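Local coordinates for protein putative D-alanine N-acetyltransferase of GNAT family (Desulfovibrio desulfuricans subsp. desulfuricans, PDB 2R7H) that probably transfers an acyl group, most likely acetyl, to an amine substrate, as expected of a GNAT-family acetyltransferase, at residues Ala83-Thr88 and Ala117-Asp122; Ile100-His105 and Ser109-Ala114; Val158-Ala161 and Asp167-Ile170. All blocks are in the same frame, centred on the assembly; numbering follows the deposited sequence.

Contact 1. Residues Ala83-Thr88 and Ala117-Asp122; sequences ACYGPT and AEVVHD
In the GNAT fold a helix lies on one face of the central sheet, and here Tyr85 and Ala83 of strand 78-87 meet Val119 and Asp122 of helix 111-125. The two short segments run nearly parallel, their axes 9.6 Å apart at closest approach and inclined by 23°. Ala83 and Tyr85, two residues apart on the strand, both point their side chains at the helix.

Val119 meets both residues with its two methyl groups. CG1 sits over one face of the tyrosine ring, offset toward the rim, in a CH-pi contact 3.9 Å from the ring centroid. CG2 serves two partners, lying 3.5 Å from Ala83 CB and also against Tyr85 CD1. The small alanine leaves room for the branched valine to come in so close, and a beta-branched residue can offer a methyl to each neighbour. Tyr85 chi1 is 74°, which places CG between the backbone N and carbonyl carbon and sends the ring toward the helix, with one face under Val119 CG1; His69 of the adjoining strand also meets this ring.

At the far end of the ring Tyr85 OH comes to 3.1 Å from Asp122 CB, one helical turn beyond Val119, and the two side chains cross at about a right angle. Asp122 also forms a salt bridge with Arg24 through OD2, and its OD1 takes a 2.8 Å hydrogen bond from His121 ND1, in the imidazole plane. A tyrosine suits this position because its ring packs while its hydroxyl reaches water: one molecule lies 2.5 Å from Tyr85 OH and donates to Asp122 OD2 at 2.7 Å.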
ATOM      1  N   ALA B  83     -16.115   8.519   5.797  1.00 30.52           N
ATOM      2  CA  ALA B  83     -15.392   7.456   5.084  1.00 29.68           C
ATOM      3  C   ALA B  83     -14.203   8.152   4.391  1.00 31.09           C
ATOM      4  O   ALA B  83     -14.324   9.306   3.966  1.00 31.02           O
ATOM      5  CB  ALA B  83     -16.242   6.817   4.090  1.00 27.40           C
ATOM      6  N   CYS B  84     -13.076   7.464   4.323  1.00 30.25           N
ATOM      7  CA  CYS B  84     -11.836   7.935   3.705  1.00 31.12           C
ATOM      8  C   CYS B  84     -11.479   6.846   2.668  1.00 28.52           C
ATOM      9  O   CYS B  84     -11.490   5.625   2.956  1.00 29.75           O
ATOM     10  CB  CYS B  84     -10.711   8.074   4.747  1.00 33.57           C
ATOM     11  SG  CYS B  84      -9.202   8.675   3.940  1.00 50.39           S
ATOM     12  N   TYR B  85     -11.198   7.252   1.446  1.00 27.85           N
ATOM     13  CA  TYR B  85     -10.884   6.281   0.398  1.00 31.49           C
ATOM     14  C   TYR B  85     -10.077   6.923  -0.725  1.00 33.78           C
ATOM     15  O   TYR B  85      -9.882   8.112  -0.742  1.00 34.39           O
ATOM     16  CB  TYR B  85     -12.203   5.672  -0.158  1.00 32.88           C
ATOM     17  CG  TYR B  85     -12.979   6.596  -1.036  1.00 27.41           C
ATOM     18  CD1 TYR B  85     -13.817   7.558  -0.522  1.00 27.71           C
ATOM     19  CD2 TYR B  85     -12.819   6.535  -2.424  1.00 34.86           C
ATOM     20  CE1 TYR B  85     -14.479   8.413  -1.369  1.00 33.40           C
ATOM     21  CE2 TYR B  85     -13.470   7.347  -3.247  1.00 35.45           C
ATOM     22  CZ  TYR B  85     -14.293   8.292  -2.736  1.00 38.11           C
ATOM     23  OH  TYR B  85     -14.910   9.113  -3.623  1.00 41.57           O
ATOM     24  N   GLY B  86      -9.617   6.121  -1.686  1.00 34.66           N
ATOM     25  CA  GLY B  86      -8.851   6.706  -2.776  1.00 34.34           C
ATOM     26  C   GLY B  86      -8.427   5.730  -3.833  1.00 31.96           C
ATOM     27  O   GLY B  86      -8.492   4.527  -3.630  1.00 31.34           O
ATOM     28  N   PRO B  87      -8.014   6.248  -5.010  1.00 32.03           N
ATOM     29  CA  PRO B  87      -7.576   5.271  -6.013  1.00 27.91           C
ATOM     30  C   PRO B  87      -6.273   4.578  -5.630  1.00 29.30           C
ATOM     31  O   PRO B  87      -5.367   5.178  -5.040  1.00 32.29           O
ATOM     32  CB  PRO B  87      -7.365   6.112  -7.254  1.00 30.38           C
ATOM     33  CG  PRO B  87      -6.968   7.488  -6.705  1.00 27.61           C
ATOM     34  CD  PRO B  87      -7.909   7.622  -5.517  1.00 33.90           C
ATOM     35  N   THR B  88      -6.179   3.295  -5.936  1.00 27.90           N
ATOM     36  CA  THR B  88      -4.971   2.568  -5.616  1.00 29.77           C
ATOM     37  C   THR B  88      -3.849   2.956  -6.611  1.00 32.88           C
ATOM     38  O   THR B  88      -4.075   2.925  -7.826  1.00 36.98           O
ATOM     39  CB  THR B  88      -5.206   1.079  -5.736  1.00 27.83           C
ATOM     40  OG1 THR B  88      -6.362   0.748  -4.944  1.00 28.07           O
ATOM     41  CG2 THR B  88      -4.009   0.341  -5.231  1.00 27.74           C
ATOM     42  N   ALA B 117     -22.220   3.128   0.872  1.00 26.61           N
ATOM     43  CA  ALA B 117     -23.008   3.303  -0.358  1.00 28.63           C
ATOM     44  C   ALA B 117     -22.568   4.583  -1.118  1.00 27.70           C
ATOM     45  O   ALA B 117     -22.478   4.607  -2.352  1.00 29.80           O
ATOM     46  CB  ALA B 117     -24.509   3.305  -0.043  1.00 29.24           C
ATOM     47  N   GLU B 118     -22.264   5.640  -0.390  1.00 26.09           N
ATOM     48  CA  GLU B 118     -21.811   6.861  -1.047  1.00 25.62           C
ATOM     49  C   GLU B 118     -20.413   6.709  -1.685  1.00 28.37           C
ATOM     50  O   GLU B 118     -20.150   7.244  -2.780  1.00 27.24           O
ATOM     51  CB  GLU B 118     -21.846   8.035  -0.058  1.00 28.40           C
ATOM     52  CG  GLU B 118     -23.232   8.377   0.483  1.00 33.09           C
ATOM     53  CD  GLU B 118     -24.316   8.550  -0.585  1.00 38.85           C
ATOM     54  OE1 GLU B 118     -24.077   9.232  -1.583  1.00 38.03           O
ATOM     55  OE2 GLU B 118     -25.416   7.988  -0.400  1.00 43.07           O
ATOM     56  N   VAL B 119     -19.496   6.031  -0.982  1.00 26.85           N
ATOM     57  CA  VAL B 119     -18.168   5.792  -1.518  1.00 25.08           C
ATOM     58  C   VAL B 119     -18.288   4.991  -2.805  1.00 23.56           C
ATOM     59  O   VAL B 119     -17.612   5.288  -3.775  1.00 27.78           O
ATOM     60  CB  VAL B 119     -17.269   5.033  -0.505  1.00 24.70           C
ATOM     61  CG1 VAL B 119     -16.047   4.483  -1.197  1.00 26.11           C
ATOM     62  CG2 VAL B 119     -16.954   5.978   0.734  1.00 22.14           C
ATOM     63  N   VAL B 120     -19.120   3.948  -2.786  1.00 24.66           N
ATOM     64  CA  VAL B 120     -19.341   3.084  -3.961  1.00 25.74           C
ATOM     65  C   VAL B 120     -19.922   3.873  -5.140  1.00 26.90           C
ATOM     66  O   VAL B 120     -19.509   3.672  -6.252  1.00 26.77           O
ATOM     67  CB  VAL B 120     -20.216   1.886  -3.618  1.00 26.53           C
ATOM     68  CG1 VAL B 120     -20.684   1.152  -4.857  1.00 25.61           C
ATOM     69  CG2 VAL B 120     -19.459   0.975  -2.685  1.00 27.15           C
ATOM     70  N   HIS B 121     -20.839   4.798  -4.858  1.00 31.23           N
ATOM     71  CA  HIS B 121     -21.413   5.675  -5.865  1.00 29.75           C
ATOM     72  C   HIS B 121     -20.312   6.488  -6.517  1.00 30.34           C
ATOM     73  O   HIS B 121     -20.210   6.566  -7.741  1.00 28.16           O
ATOM     74  CB  HIS B 121     -22.413   6.617  -5.195  1.00 31.75           C
ATOM     75  CG  HIS B 121     -22.797   7.803  -6.017  1.00 32.91           C
ATOM     76  ND1 HIS B 121     -22.071   8.976  -6.009  1.00 43.19           N
ATOM     77  CD2 HIS B 121     -23.852   8.020  -6.841  1.00 35.84           C
ATOM     78  CE1 HIS B 121     -22.647   9.856  -6.809  1.00 43.03           C
ATOM     79  NE2 HIS B 121     -23.735   9.302  -7.318  1.00 38.17           N
ATOM     80  N   ASP B 122     -19.469   7.086  -5.687  1.00 33.42           N
ATOM     81  CA  ASP B 122     -18.370   7.923  -6.179  1.00 31.82           C
ATOM     82  C   ASP B 122     -17.328   7.192  -6.989  1.00 31.84           C
ATOM     83  O   ASP B 122     -16.832   7.734  -7.954  1.00 31.52           O
ATOM     84  CB  ASP B 122     -17.681   8.659  -5.044  1.00 31.78           C
ATOM     85  CG  ASP B 122     -18.563   9.635  -4.352  1.00 36.78           C
ATOM     86  OD1 ASP B 122     -19.727   9.861  -4.781  1.00 35.36           O
ATOM     87  OD2 ASP B 122     -18.073  10.205  -3.365  1.00 45.30           O
TER
HETATM   88  O   HOH W   1     -15.680  11.270  -2.570  1.00 52.12           O

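Contact 2. Residues Ile100-His105 and Ser109-Ala114; sequences IAVAPH and SGLGRA
Leu111 holds CG anti to its own nitrogen (chi1 -177°), which extends the side chain from the first turn of helix 111-125 toward Val102; the valine sets CG1 anti to the backbone N (chi1 169°) and CG2 beside it, an arrangement that turns both methyls to the leucine. These residues stand at the strand-to-helix junction of a beta-alpha-beta crossover, in which strand 94-102 leads through a short loop into the helix and on to strand 130-136. Leu111 CD2 rests against both valine methyls, nearly equidistant, 3.9 Å from Val102 CG1 and 4.0 Å from Val102 CG2, the side chains meeting at a slant. A leucine suits the start of the helix because its branched end reaches the sheet, where it also touches Ala80 of strand 78-87.

At Gly112 it is main chain that meets the strand. Val102 CG2 lies 4.1 Å from Gly112 N, and the alpha carbons of Ile100 and Gly112 are 6.6 Å apart. With no side chain, the glycine presents bare main chain to the two beta-branched residues of the strand, which are well shaped to cover it. Across this meeting no hydrogen bond passes, and the join is made by van der Waals contact. Leu115 of the same helix continues it, touching both Ile100 and Val102.

Just before the helix, Gly110 occupies the N-cap position with phi 84°, a backbone shape that would jam a beta carbon against the preceding carbonyl oxygen. Its own carbonyl accepts the first-turn bond from Ala114 N at 3.1 Å. At the carbonyl of Gly112, Ile100 extends its chain until CD1 rests 3.8 Å from Gly112 O.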
ATOM      1  N   ILE B 100     -14.153   3.523   7.516  1.00 31.92           N
ATOM      2  CA  ILE B 100     -15.403   4.179   7.743  1.00 30.67           C
ATOM      3  C   ILE B 100     -15.438   4.337   9.284  1.00 32.63           C
ATOM      4  O   ILE B 100     -15.332   3.345   9.979  1.00 35.45           O
ATOM      5  CB  ILE B 100     -16.627   3.406   7.267  1.00 33.26           C
ATOM      6  CG1 ILE B 100     -16.574   3.218   5.759  1.00 35.18           C
ATOM      7  CG2 ILE B 100     -17.928   4.219   7.624  1.00 29.64           C
ATOM      8  CD1 ILE B 100     -17.715   2.440   5.201  1.00 32.67           C
ATOM      9  N   ALA B 101     -15.525   5.562   9.803  1.00 32.76           N
ATOM     10  CA  ALA B 101     -15.606   5.815  11.263  1.00 30.38           C
ATOM     11  C   ALA B 101     -16.914   6.554  11.580  1.00 30.28           C
ATOM     12  O   ALA B 101     -17.210   7.584  10.991  1.00 27.52           O
ATOM     13  CB  ALA B 101     -14.372   6.641  11.758  1.00 30.98           C
ATOM     14  N   VAL B 102     -17.690   6.019  12.523  1.00 33.22           N
ATOM     15  CA  VAL B 102     -18.968   6.609  12.985  1.00 33.67           C
ATOM     16  C   VAL B 102     -18.881   6.853  14.500  1.00 35.36           C
ATOM     17  O   VAL B 102     -18.402   5.975  15.234  1.00 33.11           O
ATOM     18  CB  VAL B 102     -20.148   5.661  12.682  1.00 35.33           C
ATOM     19  CG1 VAL B 102     -21.442   6.109  13.374  1.00 36.94           C
ATOM     20  CG2 VAL B 102     -20.357   5.562  11.145  1.00 35.58           C
ATOM     21  N   ALA B 103     -19.341   8.019  14.960  1.00 38.55           N
ATOM     22  CA  ALA B 103     -19.331   8.357  16.399  1.00 43.08           C
ATOM     23  C   ALA B 103     -20.193   7.328  17.162  1.00 44.46           C
ATOM     24  O   ALA B 103     -21.163   6.828  16.597  1.00 42.00           O
ATOM     25  CB  ALA B 103     -19.842   9.739  16.615  1.00 42.06           C
ATOM     26  N   PRO B 104     -19.829   6.983  18.420  1.00 50.36           N
ATOM     27  CA  PRO B 104     -20.582   5.960  19.182  1.00 51.75           C
ATOM     28  C   PRO B 104     -22.083   6.172  19.274  1.00 53.13           C
ATOM     29  O   PRO B 104     -22.831   5.202  19.155  1.00 52.63           O
ATOM     30  CB  PRO B 104     -19.931   5.996  20.582  1.00 54.32           C
ATOM     31  CG  PRO B 104     -19.210   7.311  20.644  1.00 54.37           C
ATOM     32  CD  PRO B 104     -18.725   7.523  19.243  1.00 52.71           C
ATOM     33  N   HIS B 105     -22.509   7.423  19.425  1.00 55.56           N
ATOM     34  CA  HIS B 105     -23.933   7.727  19.517  1.00 58.95           C
ATOM     35  C   HIS B 105     -24.716   7.515  18.199  1.00 58.19           C
ATOM     36  O   HIS B 105     -25.931   7.407  18.248  1.00 57.21           O
ATOM     37  CB  HIS B 105     -24.158   9.145  20.038  1.00 62.28           C
ATOM     38  CG  HIS B 105     -23.898  10.215  19.029  1.00 67.31           C
ATOM     39  ND1 HIS B 105     -22.626  10.629  18.692  1.00 72.94           N
ATOM     40  CD2 HIS B 105     -24.753  10.993  18.323  1.00 71.93           C
ATOM     41  CE1 HIS B 105     -22.710  11.593  17.790  1.00 77.50           C
ATOM     42  NE2 HIS B 105     -23.989  11.837  17.555  1.00 78.95           N
ATOM     43  N   SER B 109     -27.221   3.017  13.786  1.00 57.77           N
ATOM     44  CA  SER B 109     -28.096   3.825  12.958  1.00 56.65           C
ATOM     45  C   SER B 109     -28.147   3.465  11.469  1.00 53.68           C
ATOM     46  O   SER B 109     -29.010   3.987  10.766  1.00 54.74           O
ATOM     47  CB  SER B 109     -27.574   5.270  13.051  1.00 57.58           C
ATOM     48  OG  SER B 109     -28.343   6.183  12.292  1.00 65.46           O
ATOM     49  N   GLY B 110     -27.264   2.589  10.985  1.00 48.67           N
ATOM     50  CA  GLY B 110     -27.194   2.267   9.554  1.00 45.24           C
ATOM     51  C   GLY B 110     -26.342   3.296   8.782  1.00 42.28           C
ATOM     52  O   GLY B 110     -26.256   3.229   7.550  1.00 40.69           O
ATOM     53  N   LEU B 111     -25.685   4.221   9.494  1.00 37.61           N
ATOM     54  CA  LEU B 111     -24.869   5.265   8.884  1.00 35.97           C
ATOM     55  C   LEU B 111     -23.608   4.687   8.216  1.00 34.62           C
ATOM     56  O   LEU B 111     -23.154   5.203   7.200  1.00 30.01           O
ATOM     57  CB  LEU B 111     -24.470   6.289   9.931  1.00 32.48           C
ATOM     58  CG  LEU B 111     -23.660   7.518   9.480  1.00 37.56           C
ATOM     59  CD1 LEU B 111     -24.391   8.382   8.452  1.00 37.24           C
ATOM     60  CD2 LEU B 111     -23.248   8.334  10.685  1.00 35.06           C
ATOM     61  N   GLY B 112     -23.046   3.630   8.804  1.00 36.31           N
ATOM     62  CA  GLY B 112     -21.871   2.983   8.241  1.00 35.47           C
ATOM     63  C   GLY B 112     -22.190   2.494   6.844  1.00 34.22           C
ATOM     64  O   GLY B 112     -21.415   2.774   5.916  1.00 31.68           O
ATOM     65  N   ARG B 113     -23.301   1.760   6.701  0.50 34.69           N
ATOM     66  CA  ARG B 113     -23.754   1.242   5.383  0.50 35.06           C
ATOM     67  C   ARG B 113     -24.084   2.371   4.399  0.50 33.85           C
ATOM     68  O   ARG B 113     -23.809   2.222   3.215  0.50 34.03           O
ATOM     69  CB  ARG B 113     -24.814   0.080   5.448  0.50 34.66           C
ATOM     70  CG  ARG B 113     -25.861   0.065   6.602  0.50 38.17           C
ATOM     71  CD  ARG B 113     -26.813  -1.154   6.619  0.50 38.06           C
ATOM     72  NE  ARG B 113     -28.071  -0.998   5.888  0.50 41.50           N
ATOM     73  CZ  ARG B 113     -29.225  -0.698   6.481  0.50 34.86           C
ATOM     74  N   ALA B 114     -24.622   3.487   4.902  1.00 33.53           N
ATOM     75  CA  ALA B 114     -24.940   4.676   4.109  1.00 32.43           C
ATOM     76  C   ALA B 114     -23.659   5.333   3.589  1.00 30.94           C
ATOM     77  O   ALA B 114     -23.598   5.755   2.442  1.00 26.54           O
ATOM     78  CB  ALA B 114     -25.717   5.687   4.948  1.00 31.79           C
TER

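Contact 3. Residues Val158-Ala161 and Asp167-Ile170; sequences VLKA and DDKI
Backbone hydrogen bonds come first in this antiparallel beta hairpin, where strand 154-159 lies beside strand 167-175. Leu159 and Lys169 form a hydrogen-bonded pair: Leu159 N donates to Lys169 O at 2.9 Å, nearly straight, and Lys169 N returns a bond to Leu159 O at 3.0 Å. Val158 and Ile170 are the adjoining non-hydrogen-bonded pair. Beyond Leu159 the chain turns a corner at Lys160 and Ala161, and side-chain bonding takes over.

Charged and polar bonds gather on Asp168. Its carboxylate bridges the corner, with OD2 taking a salt bridge from Lys160 NZ at 2.7 Å on the syn side, while OD1 accepts Ala161 N on the anti side, 32° out of the carboxylate plane. An aspartate fits because its short chain holds OD1 at the backbone N-H of Ala161 and leaves OD2 for Lys160 NZ. Lys160, by contrast, must fold: bends at chi2 and chi3 bring the lysine back until NZ meets OD2 near the carboxylate plane. Arg173 and Arg129 of the second subunit bind the carbonyl oxygens of Lys160 and Ala161, so the corner also lies in the dimer interface.

The apolar side-chain contact between the segments is Leu159 with Lys169, which run side by side on the same face, Leu159 CD1 touching Lys169 CE at 3.9 Å; Leu159 also packs on Ala157 of the second subunit. Lysine can serve both needs, since its methylene chain packs on the leucine while NZ goes on to a salt bridge with Glu134. A nearly linear bond closes the corner, Ala161 N to Asp168 OD1, 2.7 Å long with an angle of 178° at the hydrogen.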
ATOM      1  N   VAL B 158      -5.790 -13.623   2.719  1.00 33.33           N
ATOM      2  CA  VAL B 158      -5.414 -13.672   4.116  1.00 32.87           C
ATOM      3  C   VAL B 158      -3.878 -13.722   4.111  1.00 32.49           C
ATOM      4  O   VAL B 158      -3.299 -14.543   3.416  1.00 31.93           O
ATOM      5  CB  VAL B 158      -6.020 -14.923   4.810  1.00 33.15           C
ATOM      6  CG1 VAL B 158      -5.617 -14.983   6.297  1.00 29.39           C
ATOM      7  CG2 VAL B 158      -7.532 -14.927   4.686  1.00 33.45           C
ATOM      8  N   LEU B 159      -3.236 -12.739   4.747  1.00 29.78           N
ATOM      9  CA  LEU B 159      -1.794 -12.677   4.885  1.00 29.88           C
ATOM     10  C   LEU B 159      -1.574 -12.988   6.373  1.00 32.20           C
ATOM     11  O   LEU B 159      -1.880 -12.153   7.227  1.00 30.86           O
ATOM     12  CB  LEU B 159      -1.215 -11.317   4.423  1.00 32.38           C
ATOM     13  CG  LEU B 159      -1.571 -10.875   2.964  1.00 30.34           C
ATOM     14  CD1 LEU B 159      -0.802  -9.582   2.654  1.00 26.06           C
ATOM     15  CD2 LEU B 159      -1.271 -11.949   1.900  1.00 29.29           C
ATOM     16  N   LYS B 160      -1.074 -14.200   6.669  1.00 33.35           N
ATOM     17  CA  LYS B 160      -0.883 -14.663   8.053  1.00 32.75           C
ATOM     18  C   LYS B 160       0.115 -13.840   8.829  1.00 31.95           C
ATOM     19  O   LYS B 160       1.187 -13.523   8.329  1.00 34.22           O
ATOM     20  CB  LYS B 160      -0.503 -16.149   8.121  1.00 34.09           C
ATOM     21  CG  LYS B 160      -1.552 -17.151   7.575  1.00 39.06           C
ATOM     22  CD  LYS B 160      -2.896 -17.208   8.345  1.00 37.05           C
ATOM     23  CE  LYS B 160      -2.784 -17.740   9.774  1.00 36.52           C
ATOM     24  NZ  LYS B 160      -4.116 -17.641  10.504  1.00 29.89           N
ATOM     25  N   ALA B 161      -0.269 -13.447  10.038  1.00 31.34           N
ATOM     26  CA  ALA B 161       0.572 -12.656  10.939  1.00 31.89           C
ATOM     27  C   ALA B 161       1.132 -11.405  10.302  1.00 31.28           C
ATOM     28  O   ALA B 161       2.206 -10.995  10.636  1.00 33.98           O
ATOM     29  CB  ALA B 161       1.722 -13.529  11.513  1.00 32.01           C
ATOM     30  N   ASP B 167      -1.921 -11.839  14.316  1.00 38.87           N
ATOM     31  CA  ASP B 167      -2.767 -10.766  13.784  1.00 35.61           C
ATOM     32  C   ASP B 167      -2.652 -10.738  12.231  1.00 33.40           C
ATOM     33  O   ASP B 167      -1.782 -10.122  11.662  1.00 33.84           O
ATOM     34  CB  ASP B 167      -2.366  -9.443  14.418  1.00 34.92           C
ATOM     35  CG  ASP B 167      -3.365  -8.346  14.162  1.00 33.52           C
ATOM     36  OD1 ASP B 167      -4.193  -8.464  13.247  1.00 32.29           O
ATOM     37  OD2 ASP B 167      -3.344  -7.345  14.899  1.00 39.32           O
ATOM     38  N   ASP B 168      -3.585 -11.427  11.589  1.00 33.64           N
ATOM     39  CA  ASP B 168      -3.639 -11.565  10.139  1.00 33.78           C
ATOM     40  C   ASP B 168      -4.313 -10.399   9.465  1.00 33.39           C
ATOM     41  O   ASP B 168      -5.161  -9.761  10.083  1.00 32.50           O
ATOM     42  CB  ASP B 168      -4.469 -12.789   9.777  1.00 32.63           C
ATOM     43  CG  ASP B 168      -3.932 -14.077  10.372  1.00 35.79           C
ATOM     44  OD1 ASP B 168      -2.773 -14.111  10.845  1.00 31.66           O
ATOM     45  OD2 ASP B 168      -4.698 -15.053  10.352  1.00 36.18           O
ATOM     46  N   LYS B 169      -3.931 -10.121   8.209  1.00 31.69           N
ATOM     47  CA  LYS B 169      -4.580  -9.072   7.434  1.00 30.48           C
ATOM     48  C   LYS B 169      -5.515  -9.812   6.535  1.00 30.84           C
ATOM     49  O   LYS B 169      -5.068 -10.760   5.886  1.00 29.45           O
ATOM     50  CB  LYS B 169      -3.607  -8.259   6.559  1.00 31.97           C
ATOM     51  CG  LYS B 169      -4.354  -7.102   5.794  1.00 33.81           C
ATOM     52  CD  LYS B 169      -3.439  -6.073   5.218  1.00 32.00           C
ATOM     53  CE  LYS B 169      -2.665  -6.522   4.079  1.00 30.43           C
ATOM     54  NZ  LYS B 169      -1.985  -5.330   3.436  1.00 32.21           N
ATOM     55  N   ILE B 170      -6.792  -9.402   6.498  1.00 28.30           N
ATOM     56  CA  ILE B 170      -7.796 -10.009   5.616  1.00 31.85           C
ATOM     57  C   ILE B 170      -8.113  -8.923   4.585  1.00 29.85           C
ATOM     58  O   ILE B 170      -8.363  -7.769   4.965  1.00 31.33           O
ATOM     59  CB  ILE B 170      -9.111 -10.462   6.301  1.00 33.28           C
ATOM     60  CG1 ILE B 170      -8.882 -11.554   7.357  1.00 38.56           C
ATOM     61  CG2 ILE B 170     -10.079 -11.072   5.226  1.00 26.60           C
ATOM     62  CD1 ILE B 170      -8.090 -11.164   8.498  1.00 49.60           C
TER

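From the N terminus, the chain first enters contact 1 on strand 78-87, then reaches strand 94-102, where contact 2 opens. Contact 2 closes a few residues later at the start of helix 111-125, and the helix runs on to close contact 1, so the short loop of contact 2 lies within the longer one. Both fasten this helix to neighbouring strands of one sheet, and they touch where Ala83 CB meets Ile100 CG1 at 4.0 Å. Contact 3 follows in series, closing the final hairpin at the edge of the sheet formed by strand 154-159; its nearest atoms are about 11 Å from contact 1 and about 13 Å from contact 2.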